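Local coordinates for Lmo2812 protein (Listeria monocytogenes EGD-e, PDB 5ZQA) that probably acts as a serine-type D-Ala-D-Ala carboxypeptidase, a penicillin-binding protein that trims peptidoglycan peptides in the bacterial cell wall, at residues T200-T203 and A207-E210; R112-A117 and N124-T129; E210-L215 and L225-T230. All coordinates share one frame; numbering follows the deposited sequence.

Overall arrangement
From the N terminus, the first of the three contacts along the chain is contact 2, where helix 111-120 is followed almost at once by helix 124-135 and Leu114 meets Ala126. Contact 1 comes later, in series, and closes the shortest loop: strands 200-202 and 208-210 form a hairpin, with Thr203 on Asp113, Leu209 on Ala117 and Val201 on Ser116. Contact 3 starts at Glu210, where contact 1 ends, and closes the loop leading to strand 222-230, an outer strand of the five-stranded sheet. None nests in another. Contacts 1 and 2 touch, the hairpin lying against the first helix of contact 2, while contact 3 ties the hairpin's exit to the sheet.

Contact 1: residues T200-T203 and A207-E210; sequences TVTT and AKLE
Strands 200-202 and 208-210 run antiparallel, their axes 4.6 Å apart at the closest and 160° between their directions, and Val201 and Leu209 form the hydrogen-bonded pair at their middle. Val201 N gives to Leu209 O at 2.9 Å, and Leu209 N returns a nearly straight bond to Val201 O. Toward the turn, Ala207 O takes two bonds from one residue: Thr203 N at 2.9 Å and Thr203 OG1 at 2.8 Å, the hydroxyl lying in the carbonyl plane on a lone pair. Threonine suits this place because its hydroxyl, set between backbone N and carbonyl carbon (chi1 61°), reaches across to the carbonyl of Ala207 while its methyl CG2 turns to Leu209, 3.8 Å from CD1. The same hydroxyl is also bonded to Gly206 N, within the turn.

Thr200, Thr202, Lys208 and Glu210 share the more open face of the hairpin. Thr200 has CG2 anti to its own N, a setting that leaves OG1 pointing to the carboxylate of Glu210; OG1 donates to OE1 at 3.0 Å from well above the carboxylate plane. The Lys208 chain touches both threonines in turn, its CG 3.6 Å from Thr202 OG1 and its CE tight against Thr200 CG2. Polar and long flexible residues fit such a surface, where aliphatic stems cover the strand and charged ends can reach water. Branched Val201 and Leu209 instead occupy the opposite, buried face, which rests on helix 111-120 through Ser116, Thr120 and Ala117. The whole is a two-stranded beta hairpin, separate from the five-stranded sheet, with one apolar face laid on a helix and one polar face turned outward.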
loop_
_atom_site.group_PDB
_atom_site.type_symbol
_atom_site.label_atom_id
_atom_site.label_comp_id
_atom_site.label_asym_id
_atom_site.label_seq_id
_atom_site.Cartn_x
_atom_site.Cartn_y
_atom_site.Cartn_z
ATOM N N THR A 200 13.881 0.588 -8.345
ATOM C CA THR A 200 14.894 0.762 -7.312
ATOM C C THR A 200 14.869 2.222 -6.872
ATOM O O THR A 200 14.716 3.118 -7.703
ATOM C CB THR A 200 16.310 0.401 -7.811
ATOM O OG1 THR A 200 16.337 -0.957 -8.276
ATOM C CG2 THR A 200 17.315 0.561 -6.694
ATOM N N VAL A 201 15.002 2.461 -5.571
ATOM C CA VAL A 201 15.114 3.816 -5.053
ATOM C C VAL A 201 16.461 3.988 -4.359
ATOM O O VAL A 201 16.831 3.202 -3.483
ATOM C CB VAL A 201 13.975 4.158 -4.067
ATOM C CG1 VAL A 201 14.172 5.559 -3.500
ATOM C CG2 VAL A 201 12.625 4.033 -4.755
ATOM N N THR A 202 17.209 5.004 -4.768
ATOM C CA THR A 202 18.457 5.321 -4.086
ATOM C C THR A 202 18.139 6.329 -3.007
ATOM O O THR A 202 17.719 7.450 -3.297
ATOM C CB THR A 202 19.516 5.881 -5.044
ATOM O OG1 THR A 202 19.802 4.902 -6.052
ATOM C CG2 THR A 202 20.793 6.219 -4.283
ATOM N N THR A 203 18.293 5.913 -1.757
ATOM C CA THR A 203 17.968 6.786 -0.645
ATOM C C THR A 203 18.948 7.942 -0.581
ATOM O O THR A 203 20.052 7.890 -1.159
ATOM C CB THR A 203 17.993 6.034 0.687
ATOM O OG1 THR A 203 19.311 5.519 0.916
ATOM C CG2 THR A 203 16.986 4.891 0.679
ATOM N N ALA A 207 21.909 4.074 0.508
ATOM C CA ALA A 207 21.489 2.694 0.282
ATOM C C ALA A 207 20.445 2.610 -0.820
ATOM O O ALA A 207 19.561 3.467 -0.912
ATOM C CB ALA A 207 20.941 2.093 1.564
ATOM N N LYS A 208 20.541 1.572 -1.645
ATOM C CA LYS A 208 19.562 1.351 -2.699
ATOM C C LYS A 208 18.540 0.322 -2.250
ATOM O O LYS A 208 18.899 -0.753 -1.761
ATOM C CB LYS A 208 20.249 0.920 -4.005
ATOM C CG LYS A 208 21.215 1.982 -4.541
ATOM C CD LYS A 208 21.615 1.769 -6.008
ATOM C CE LYS A 208 20.729 0.740 -6.709
ATOM N NZ LYS A 208 21.243 0.327 -8.050
ATOM N N LEU A 209 17.269 0.674 -2.405
ATOM C CA LEU A 209 16.170 -0.186 -1.991
ATOM C C LEU A 209 15.462 -0.769 -3.207
ATOM O O LEU A 209 15.263 -0.076 -4.194
ATOM C CB LEU A 209 15.188 0.599 -1.125
ATOM C CG LEU A 209 15.845 1.271 0.086
ATOM C CD1 LEU A 209 14.810 1.812 1.026
ATOM C CD2 LEU A 209 16.781 0.321 0.832
ATOM N N GLU A 210 15.083 -2.042 -3.129
ATOM C CA GLU A 210 14.457 -2.724 -4.258
ATOM C C GLU A 210 12.953 -2.826 -4.089
ATOM O O GLU A 210 12.468 -3.249 -3.043
ATOM C CB GLU A 210 15.040 -4.124 -4.426
ATOM C CG GLU A 210 16.457 -4.149 -4.956
ATOM C CD GLU A 210 16.532 -4.127 -6.470
ATOM O OE1 GLU A 210 15.600 -3.596 -7.112
ATOM O OE2 GLU A 210 17.518 -4.666 -7.018
#

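Contact 2: residues R112-A117 and N124-T129; sequences RDLYSA and NDAAET
Leu114 and Ala126 carry the contact, with the alanine methyl directed at the backbone and side chain of the leucine. Ala126 CB comes to 3.4 Å from Leu114 O and to 3.8 Å from Leu114 CD2, so the small residue lets the two helices come close, the alpha carbons of this pair being 5.0 Å apart. About one turn after Leu114 on the first helix, Ala117 adds its own methyl, 4.2 Å from that of Ala126.

The leucine's other branch serves a second neighbour. With CG anti to the carbonyl carbon (chi1 -67°), CD1 reaches Thr129 CG2 at 4.0 Å, the two side chains lying about at right angles. Threonine suits the spot because its two branches divide the work: the methyl meets leucine, while OG1 bonds to Asp125 O at 2.8 Å, on the opposite face of that carbonyl from Thr129 N. Leu87 covers both Leu114 and Thr129 from strand 86-88.

The axes of the short segments approach to 8.3 Å, with 130° between N-to-C directions. This buried helix pair lies in the helical region of the fold; Asn124, probably ending the SxN motif, is hydrogen-bonded through OD1 to NZ of Lys65, the predicted proton acceptor.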
loop_
_atom_site.group_PDB
_atom_site.type_symbol
_atom_site.label_atom_id
_atom_site.label_comp_id
_atom_site.label_asym_id
_atom_site.label_seq_id
_atom_site.Cartn_x
_atom_site.Cartn_y
_atom_site.Cartn_z
ATOM N N ARG A 112 12.061 11.421 4.327
ATOM C CA ARG A 112 12.051 11.036 2.920
ATOM C C ARG A 112 12.449 9.573 2.735
ATOM O O ARG A 112 11.749 8.799 2.074
ATOM C CB ARG A 112 12.990 11.939 2.117
ATOM C CG ARG A 112 13.326 11.445 0.715
ATOM C CD ARG A 112 12.104 11.320 -0.177
ATOM N NE ARG A 112 11.507 12.625 -0.450
ATOM C CZ ARG A 112 10.352 12.808 -1.076
ATOM N NH1 ARG A 112 9.642 11.764 -1.506
ATOM N NH2 ARG A 112 9.905 14.045 -1.257
ATOM N N ASP A 113 13.568 9.188 3.347
ATOM C CA ASP A 113 14.073 7.834 3.150
ATOM C C ASP A 113 13.175 6.800 3.832
ATOM O O ASP A 113 13.011 5.694 3.324
ATOM C CB ASP A 113 15.502 7.702 3.672
ATOM C CG ASP A 113 16.528 8.323 2.740
ATOM O OD1 ASP A 113 16.181 8.698 1.597
ATOM O OD2 ASP A 113 17.703 8.405 3.147
ATOM N N LEU A 114 12.584 7.161 4.971
ATOM C CA LEU A 114 11.663 6.259 5.661
ATOM C C LEU A 114 10.408 6.027 4.826
ATOM O O LEU A 114 9.937 4.897 4.696
ATOM C CB LEU A 114 11.292 6.825 7.025
ATOM C CG LEU A 114 12.449 6.889 8.025
ATOM C CD1 LEU A 114 12.020 7.705 9.227
ATOM C CD2 LEU A 114 12.860 5.489 8.453
ATOM N N TYR A 115 9.876 7.110 4.272
ATOM C CA TYR A 115 8.744 7.040 3.347
ATOM C C TYR A 115 9.073 6.165 2.131
ATOM O O TYR A 115 8.283 5.286 1.763
ATOM C CB TYR A 115 8.357 8.472 2.955
ATOM C CG TYR A 115 7.426 8.636 1.779
ATOM C CD1 TYR A 115 7.932 8.856 0.506
ATOM C CD2 TYR A 115 6.050 8.651 1.954
ATOM C CE1 TYR A 115 7.101 9.031 -0.581
ATOM C CE2 TYR A 115 5.205 8.835 0.874
ATOM C CZ TYR A 115 5.738 9.025 -0.390
ATOM O OH TYR A 115 4.911 9.210 -1.476
ATOM N N SER A 116 10.247 6.362 1.532
ATOM C CA SER A 116 10.645 5.518 0.408
ATOM C C SER A 116 10.748 4.051 0.814
ATOM O O SER A 116 10.275 3.183 0.090
ATOM C CB SER A 116 11.983 5.974 -0.176
ATOM O OG SER A 116 11.889 7.302 -0.659
ATOM N N ALA A 117 11.374 3.778 1.958
ATOM C CA ALA A 117 11.552 2.397 2.417
ATOM C C ALA A 117 10.211 1.721 2.692
ATOM O O ALA A 117 9.995 0.563 2.322
ATOM C CB ALA A 117 12.438 2.360 3.666
ATOM N N ASN A 124 8.610 -2.323 7.692
ATOM C CA ASN A 124 7.671 -2.139 8.795
ATOM C C ASN A 124 8.164 -1.162 9.845
ATOM O O ASN A 124 7.382 -0.377 10.384
ATOM C CB ASN A 124 7.375 -3.480 9.469
ATOM C CG ASN A 124 6.578 -4.384 8.592
ATOM O OD1 ASN A 124 5.396 -4.149 8.377
ATOM N ND2 ASN A 124 7.216 -5.426 8.065
ATOM N N ASP A 125 9.461 -1.212 10.149
ATOM C CA ASP A 125 9.999 -0.296 11.135
ATOM C C ASP A 125 9.924 1.154 10.640
ATOM O O ASP A 125 9.608 2.053 11.420
ATOM C CB ASP A 125 11.435 -0.685 11.540
ATOM C CG ASP A 125 12.385 -0.907 10.357
ATOM O OD1 ASP A 125 11.962 -0.935 9.187
ATOM O OD2 ASP A 125 13.600 -1.083 10.630
ATOM N N ALA A 126 10.156 1.378 9.346
ATOM C CA ALA A 126 10.044 2.729 8.790
ATOM C C ALA A 126 8.627 3.277 8.967
ATOM O O ALA A 126 8.428 4.426 9.383
ATOM C CB ALA A 126 10.446 2.732 7.332
ATOM N N ALA A 127 7.638 2.441 8.672
ATOM C CA ALA A 127 6.241 2.841 8.838
ATOM C C ALA A 127 5.908 3.188 10.289
ATOM O O ALA A 127 5.260 4.195 10.559
ATOM C CB ALA A 127 5.319 1.735 8.333
ATOM N N GLU A 128 6.344 2.347 11.222
ATOM C CA GLU A 128 6.033 2.571 12.635
ATOM C C GLU A 128 6.683 3.858 13.135
ATOM O O GLU A 128 6.097 4.591 13.937
ATOM C CB GLU A 128 6.499 1.391 13.495
ATOM C CG GLU A 128 5.696 0.104 13.271
ATOM C CD GLU A 128 4.241 0.247 13.660
ATOM O OE1 GLU A 128 3.380 -0.377 12.990
ATOM O OE2 GLU A 128 3.946 0.973 14.636
ATOM N N THR A 129 7.882 4.129 12.633
ATOM C CA THR A 129 8.646 5.314 13.026
ATOM C C THR A 129 7.929 6.583 12.553
ATOM O O THR A 129 7.800 7.565 13.293
ATOM C CB THR A 129 10.071 5.270 12.448
ATOM O OG1 THR A 129 10.756 4.119 12.950
ATOM C CG2 THR A 129 10.853 6.517 12.831
#

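Contact 3: residues E210-L215 and L225-T230; sequences ESTNDL and LKTGFT
The K(T/S)G motif of penicillin-binding proteins, here Lys226, Thr227 and Gly228 on an outer strand of the five-stranded sheet, is met by the loop that leaves strand 208-210. Its threonine is the point of contact. Thr227 OG1 and Thr212 OG1 share a short hydrogen bond of 2.6 Å, in which either hydroxyl could be the donor. Each hydroxyl lies between its own backbone N and carbonyl carbon (chi1 58° and 59°), and this matching setting turns the two oxygens to one another while the side chains cross at a slant. Thr227 CG2 adds a looser approach, 3.5 Å from Thr212 OG1. Threonine suits both places, since a hydroxyl can give and accept: Thr212 OG1 meets Thr227 OG1 and two waters at once.

Two turns shape the loop. Ser211 OG accepts from Asn213 N, an ST turn, and Asn213 OD1 accepts from Leu215 N, an Asx turn, so short polar side chains do the work of backbone carbonyls in bending the chain. The Asn213 side chain lies near the strand, ND2 being 4.1 Å from Leu225 N, and packs on Phe237 of the next strand.

On the strand, Leu225 and Lys226 both face Ile238 in a classic beta bulge. Lys226, the predicted substrate-binding residue, begins with its side chain directed away from the loop, yet the chain bends until NZ bonds to Thr227 O at 2.9 Å. NZ is also bonded to Ser122 OG, a predicted active-site residue, which is consistent with a shared role in the catalytic cleft. Water completes the join: one molecule lies 2.9 Å from Thr212 OG1 and accepts a weak bond from Thr227 N, and a second, 2.8 Å from Thr212 OG1, accepts from Lys226 NZ at 2.7 Å.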
loop_
_atom_site.group_PDB
_atom_site.type_symbol
_atom_site.label_atom_id
_atom_site.label_comp_id
_atom_site.label_asym_id
_atom_site.label_seq_id
_atom_site.Cartn_x
_atom_site.Cartn_y
_atom_site.Cartn_z
ATOM N N GLU A 210 15.083 -2.042 -3.129
ATOM C CA GLU A 210 14.457 -2.724 -4.258
ATOM C C GLU A 210 12.953 -2.826 -4.089
ATOM O O GLU A 210 12.468 -3.249 -3.043
ATOM C CB GLU A 210 15.040 -4.124 -4.426
ATOM C CG GLU A 210 16.457 -4.149 -4.956
ATOM C CD GLU A 210 16.532 -4.127 -6.470
ATOM O OE1 GLU A 210 15.600 -3.596 -7.112
ATOM O OE2 GLU A 210 17.518 -4.666 -7.018
ATOM N N SER A 211 12.221 -2.453 -5.131
ATOM C CA SER A 211 10.765 -2.551 -5.095
ATOM C C SER A 211 10.271 -3.985 -5.020
ATOM O O SER A 211 10.808 -4.881 -5.673
ATOM C CB SER A 211 10.151 -1.889 -6.318
ATOM O OG SER A 211 8.735 -1.944 -6.227
ATOM N N THR A 212 9.227 -4.183 -4.228
ATOM C CA THR A 212 8.510 -5.449 -4.190
ATOM C C THR A 212 7.530 -5.599 -5.362
ATOM O O THR A 212 6.957 -6.679 -5.564
ATOM C CB THR A 212 7.722 -5.601 -2.877
ATOM O OG1 THR A 212 6.792 -4.516 -2.763
ATOM C CG2 THR A 212 8.658 -5.600 -1.659
ATOM N N ASN A 213 7.326 -4.528 -6.128
ATOM C CA ASN A 213 6.402 -4.571 -7.266
ATOM C C ASN A 213 7.085 -5.132 -8.504
ATOM O O ASN A 213 7.736 -4.397 -9.252
ATOM C CB ASN A 213 5.845 -3.173 -7.555
ATOM C CG ASN A 213 4.823 -3.165 -8.686
ATOM O OD1 ASN A 213 4.641 -4.157 -9.404
ATOM N ND2 ASN A 213 4.152 -2.030 -8.854
ATOM N N ASP A 214 6.905 -6.426 -8.735
ATOM C CA ASP A 214 7.583 -7.102 -9.841
ATOM C C ASP A 214 7.009 -6.773 -11.220
ATOM O O ASP A 214 7.583 -7.172 -12.228
ATOM C CB ASP A 214 7.545 -8.619 -9.636
ATOM C CG ASP A 214 8.399 -9.076 -8.463
ATOM O OD1 ASP A 214 9.299 -8.318 -8.039
ATOM O OD2 ASP A 214 8.180 -10.203 -7.973
ATOM N N LEU A 215 5.883 -6.067 -11.282
ATOM C CA LEU A 215 5.266 -5.778 -12.578
ATOM C C LEU A 215 5.706 -4.455 -13.192
ATOM O O LEU A 215 5.296 -4.120 -14.302
ATOM C CB LEU A 215 3.738 -5.786 -12.462
ATOM C CG LEU A 215 3.085 -7.155 -12.296
ATOM C CD1 LEU A 215 1.579 -6.964 -12.073
ATOM C CD2 LEU A 215 3.332 -8.023 -13.521
ATOM N N LEU A 225 0.889 -0.167 -7.157
ATOM C CA LEU A 225 0.971 0.732 -6.022
ATOM C C LEU A 225 1.626 0.114 -4.771
ATOM O O LEU A 225 2.488 0.728 -4.158
ATOM C CB LEU A 225 -0.440 1.216 -5.671
ATOM C CG LEU A 225 -0.619 2.442 -4.783
ATOM C CD1 LEU A 225 0.076 3.663 -5.382
ATOM C CD2 LEU A 225 -2.105 2.721 -4.607
ATOM N N LYS A 226 1.188 -1.070 -4.355
ATOM C CA LYS A 226 1.691 -1.625 -3.093
ATOM C C LYS A 226 1.394 -3.108 -2.926
ATOM O O LYS A 226 0.275 -3.547 -3.179
ATOM C CB LYS A 226 1.084 -0.866 -1.900
ATOM C CG LYS A 226 1.674 -1.252 -0.529
ATOM C CD LYS A 226 3.055 -0.643 -0.308
ATOM C CE LYS A 226 3.754 -1.261 0.892
ATOM N NZ LYS A 226 4.232 -2.658 0.614
ATOM N N THR A 227 2.384 -3.852 -2.445
ATOM C CA THR A 227 2.242 -5.268 -2.097
ATOM C C THR A 227 1.932 -5.479 -0.624
ATOM O O THR A 227 2.139 -4.585 0.201
ATOM C CB THR A 227 3.533 -6.051 -2.385
ATOM O OG1 THR A 227 4.610 -5.462 -1.642
ATOM C CG2 THR A 227 3.884 -6.023 -3.859
ATOM N N GLY A 228 1.466 -6.680 -0.296
ATOM C CA GLY A 228 1.374 -7.120 1.090
ATOM C C GLY A 228 1.547 -8.625 1.152
ATOM O O GLY A 228 1.235 -9.319 0.181
ATOM N N PHE A 229 2.060 -9.130 2.271
ATOM C CA PHE A 229 2.092 -10.569 2.502
ATOM C C PHE A 229 2.216 -10.938 3.967
ATOM O O PHE A 229 3.124 -10.468 4.645
ATOM C CB PHE A 229 3.248 -11.252 1.774
ATOM C CG PHE A 229 3.487 -12.652 2.268
ATOM C CD1 PHE A 229 2.564 -13.649 1.994
ATOM C CD2 PHE A 229 4.582 -12.953 3.057
ATOM C CE1 PHE A 229 2.752 -14.933 2.465
ATOM C CE2 PHE A 229 4.777 -14.236 3.530
ATOM C CZ PHE A 229 3.861 -15.224 3.234
ATOM N N THR A 230 1.289 -11.776 4.427
ATOM C CA THR A 230 1.457 -12.618 5.615
ATOM C C THR A 230 0.826 -13.972 5.313
ATOM O O THR A 230 0.105 -14.114 4.333
ATOM C CB THR A 230 0.778 -12.054 6.868
ATOM O OG1 THR A 230 -0.632 -11.957 6.638
ATOM C CG2 THR A 230 1.341 -10.698 7.242
HETATM O O HOH W 1 4.846 -2.777 -3.920
HETATM O O HOH W 2 6.417 -2.359 -0.961
#